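Long-range contact in TCP pilus virulence regulatory protein (PDB 3GBG), which probably activates transcription of Vibrio cholerae virulence genes as a DNA-binding regulator of the AraC family and holds palmitoleic acid between its regulatory and DNA-binding domains: residues N10-S15 with F268-V273. Sequence-based numbering, arbitrary orientation.
Sequences NVYRMS and FMLTGV. With PAM (palmitoleic acid), chain B.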
loop_
_atom_site.group_PDB
_atom_site.type_symbol
_atom_site.label_atom_id
_atom_site.label_comp_id
_atom_site.label_asym_id
_atom_site.label_seq_id
_atom_site.Cartn_x
_atom_site.Cartn_y
_atom_site.Cartn_z
ATOM N N ASN A 10 5.236 -9.762 -2.772
ATOM C CA ASN A 10 4.313 -10.862 -2.538
ATOM C C ASN A 10 3.522 -11.130 -3.815
ATOM O O ASN A 10 3.344 -10.237 -4.641
ATOM C CB ASN A 10 3.345 -10.529 -1.403
ATOM C CG ASN A 10 4.049 -10.279 -0.092
ATOM O OD1 ASN A 10 4.382 -9.142 0.241
ATOM N ND2 ASN A 10 4.289 -11.345 0.658
ATOM N N VAL A 11 3.069 -12.367 -3.976
ATOM C CA VAL A 11 2.283 -12.750 -5.141
ATOM C C VAL A 11 0.991 -13.374 -4.647
ATOM O O VAL A 11 1.011 -14.293 -3.824
ATOM C CB VAL A 11 3.030 -13.772 -6.033
ATOM C CG1 VAL A 11 2.221 -14.054 -7.305
ATOM C CG2 VAL A 11 4.402 -13.231 -6.409
ATOM N N TYR A 12 -0.131 -12.856 -5.135
ATOM C CA TYR A 12 -1.442 -13.352 -4.731
ATOM C C TYR A 12 -2.192 -13.960 -5.904
ATOM O O TYR A 12 -2.222 -13.403 -7.005
ATOM C CB TYR A 12 -2.288 -12.223 -4.143
ATOM C CG TYR A 12 -1.648 -11.524 -2.963
ATOM C CD1 TYR A 12 -0.919 -10.352 -3.132
ATOM C CD2 TYR A 12 -1.761 -12.047 -1.686
ATOM C CE1 TYR A 12 -0.316 -9.710 -2.051
ATOM C CE2 TYR A 12 -1.168 -11.424 -0.595
ATOM C CZ TYR A 12 -0.444 -10.257 -0.782
ATOM O OH TYR A 12 0.158 -9.650 0.296
ATOM N N ARG A 13 -2.804 -15.108 -5.652
ATOM C CA ARG A 13 -3.578 -15.827 -6.659
ATOM C C ARG A 13 -4.957 -15.171 -6.763
ATOM O O ARG A 13 -5.547 -14.804 -5.751
ATOM C CB ARG A 13 -3.723 -17.291 -6.222
ATOM C CG ARG A 13 -4.529 -18.186 -7.152
ATOM C CD ARG A 13 -3.664 -18.769 -8.256
ATOM N NE ARG A 13 -4.103 -20.113 -8.629
ATOM C CZ ARG A 13 -4.154 -21.142 -7.786
ATOM N NH1 ARG A 13 -3.793 -20.984 -6.518
ATOM N NH2 ARG A 13 -4.562 -22.330 -8.212
ATOM N N MET A 14 -5.458 -15.015 -7.983
ATOM C CA MET A 14 -6.774 -14.424 -8.203
ATOM C C MET A 14 -7.609 -15.377 -9.067
ATOM O O MET A 14 -7.343 -15.536 -10.262
ATOM C CB MET A 14 -6.645 -13.074 -8.909
ATOM C CG MET A 14 -7.477 -11.986 -8.277
ATOM S SD MET A 14 -7.866 -10.605 -9.356
ATOM C CE MET A 14 -9.451 -10.212 -8.763
ATOM N N SER A 15 -8.606 -16.014 -8.456
ATOM C CA SER A 15 -9.465 -16.956 -9.160
ATOM C C SER A 15 -10.251 -16.277 -10.268
ATOM O O SER A 15 -10.532 -15.079 -10.196
ATOM C CB SER A 15 -10.437 -17.627 -8.185
ATOM O OG SER A 15 -9.754 -18.389 -7.221
ATOM N N PHE A 268 -3.112 -17.205 5.023
ATOM C CA PHE A 268 -3.020 -18.382 4.169
ATOM C C PHE A 268 -2.571 -17.985 2.768
ATOM O O PHE A 268 -1.821 -18.711 2.116
ATOM C CB PHE A 268 -4.380 -19.096 4.120
ATOM C CG PHE A 268 -4.450 -20.222 3.116
ATOM C CD1 PHE A 268 -5.003 -20.016 1.853
ATOM C CD2 PHE A 268 -3.957 -21.485 3.433
ATOM C CE1 PHE A 268 -5.068 -21.053 0.920
ATOM C CE2 PHE A 268 -4.015 -22.530 2.508
ATOM C CZ PHE A 268 -4.572 -22.314 1.249
ATOM N N MET A 269 -3.024 -16.822 2.314
ATOM C CA MET A 269 -2.661 -16.341 0.988
ATOM C C MET A 269 -1.179 -15.977 0.932
ATOM O O MET A 269 -0.609 -15.848 -0.150
ATOM C CB MET A 269 -3.504 -15.121 0.616
ATOM C CG MET A 269 -5.002 -15.339 0.753
ATOM S SD MET A 269 -5.971 -13.935 0.151
ATOM C CE MET A 269 -6.820 -14.680 -1.250
ATOM N N LEU A 270 -0.563 -15.812 2.099
ATOM C CA LEU A 270 0.850 -15.476 2.165
ATOM C C LEU A 270 1.706 -16.712 1.933
ATOM O O LEU A 270 2.922 -16.680 2.124
ATOM C CB LEU A 270 1.200 -14.858 3.523
ATOM C CG LEU A 270 0.614 -13.482 3.855
ATOM C CD1 LEU A 270 1.148 -13.016 5.203
ATOM C CD2 LEU A 270 0.990 -12.484 2.767
ATOM N N THR A 271 1.066 -17.805 1.526
ATOM C CA THR A 271 1.780 -19.052 1.267
ATOM C C THR A 271 2.298 -19.103 -0.165
ATOM O O THR A 271 3.487 -19.312 -0.394
ATOM C CB THR A 271 0.876 -20.278 1.513
ATOM O OG1 THR A 271 0.523 -20.339 2.900
ATOM C CG2 THR A 271 1.603 -21.559 1.122
ATOM N N GLY A 272 1.400 -18.912 -1.127
ATOM C CA GLY A 272 1.794 -18.950 -2.524
ATOM C C GLY A 272 1.784 -20.374 -3.049
ATOM O O GLY A 272 2.249 -21.296 -2.390
ATOM N N VAL A 273 1.249 -20.546 -4.250
ATOM C CA VAL A 273 1.164 -21.856 -4.877
ATOM C C VAL A 273 2.134 -21.985 -6.042
ATOM O O VAL A 273 2.971 -21.103 -6.278
ATOM C CB VAL A 273 -0.269 -22.133 -5.382
ATOM C CG1 VAL A 273 -0.672 -21.080 -6.406
ATOM C CG2 VAL A 273 -0.347 -23.527 -5.994
HETATM C C1 PAM B . -0.121 -6.189 0.817
HETATM O O1 PAM B . 0.522 -7.078 0.217
HETATM O O2 PAM B . 0.509 -5.244 1.328
HETATM C C2 PAM B . -1.635 -6.268 0.922
HETATM C C3 PAM B . -2.256 -4.924 0.526
HETATM C C4 PAM B . -3.112 -5.072 -0.723
HETATM C C5 PAM B . -2.873 -3.918 -1.693
HETATM C C6 PAM B . -2.349 -4.432 -3.032
HETATM C C7 PAM B . -3.451 -4.439 -4.088
HETATM C C8 PAM B . -3.324 -5.648 -5.003
HETATM C C9 PAM B . -4.694 -6.296 -5.242
HETATM C C10 PAM B . -4.964 -7.548 -4.901
HETATM C C11 PAM B . -3.926 -8.466 -4.233
HETATM C C12 PAM B . -4.056 -8.453 -2.711
HETATM C C13 PAM B . -5.038 -9.506 -2.233
HETATM C C14 PAM B . -5.308 -9.352 -0.743
HETATM C C15 PAM B . -6.298 -10.401 -0.268
HETATM C C16 PAM B . -7.685 -9.797 -0.088
HETATM O O HOH W 1 -2.001 -16.432 -3.178
#
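The hydroxyl of Tyr12 has two hydrogen-bond partners and lies against the CD2 methyl of Leu270: Tyr12 OH donates to palmitoleate O1 at 2.6 Å and is also hydrogen-bonded to Tyr266 OH. Lys31 and Lys230 bind the fatty acid as well, probably balancing its carboxylate. The side chain of Tyr12 leaves its strand with CG anti to the carbonyl carbon (chi1 -57°), which turns one ring face to the lipid chain, with palmitoleate C12 3.7 Å above the plane, toward the rim. Tyrosine suits this place because a single side chain offers a flat apolar surface to the tail and a donor to the head. Met269 CB approaches the ring edge at Tyr12 CD2 (4.2 Å), and the flexible thioether beyond reaches the lipid, SD lying 3.6 Å from palmitoleate C15. Leu270 runs alongside the tyrosine, its CD2 also 4.1 Å from Asn10 ND2. The contact joins two domains: strand 7-14, an outer strand of the cupin-like domain paired antiparallel with 79-86, meets helix 263-269 and the residues after it in the AraC-type part. Asn10 OD1 turns to Gln8 and to Lys230 of the lipid site. Between the backbones, a water accepts from Arg13 N (2.9 Å) and donates weakly to Met269 O. After Met269, Thr271 gives both N and OG1 to Phe268 O. Glycine suits position 272, where phi is positive (86°) and a CB would jam against the preceding carbonyl O. Val273 follows, its CG1 methyl a tight 3.1 Å from Arg13 NH1, oblique to the guanidinium, an unbonded contact between exposed residues.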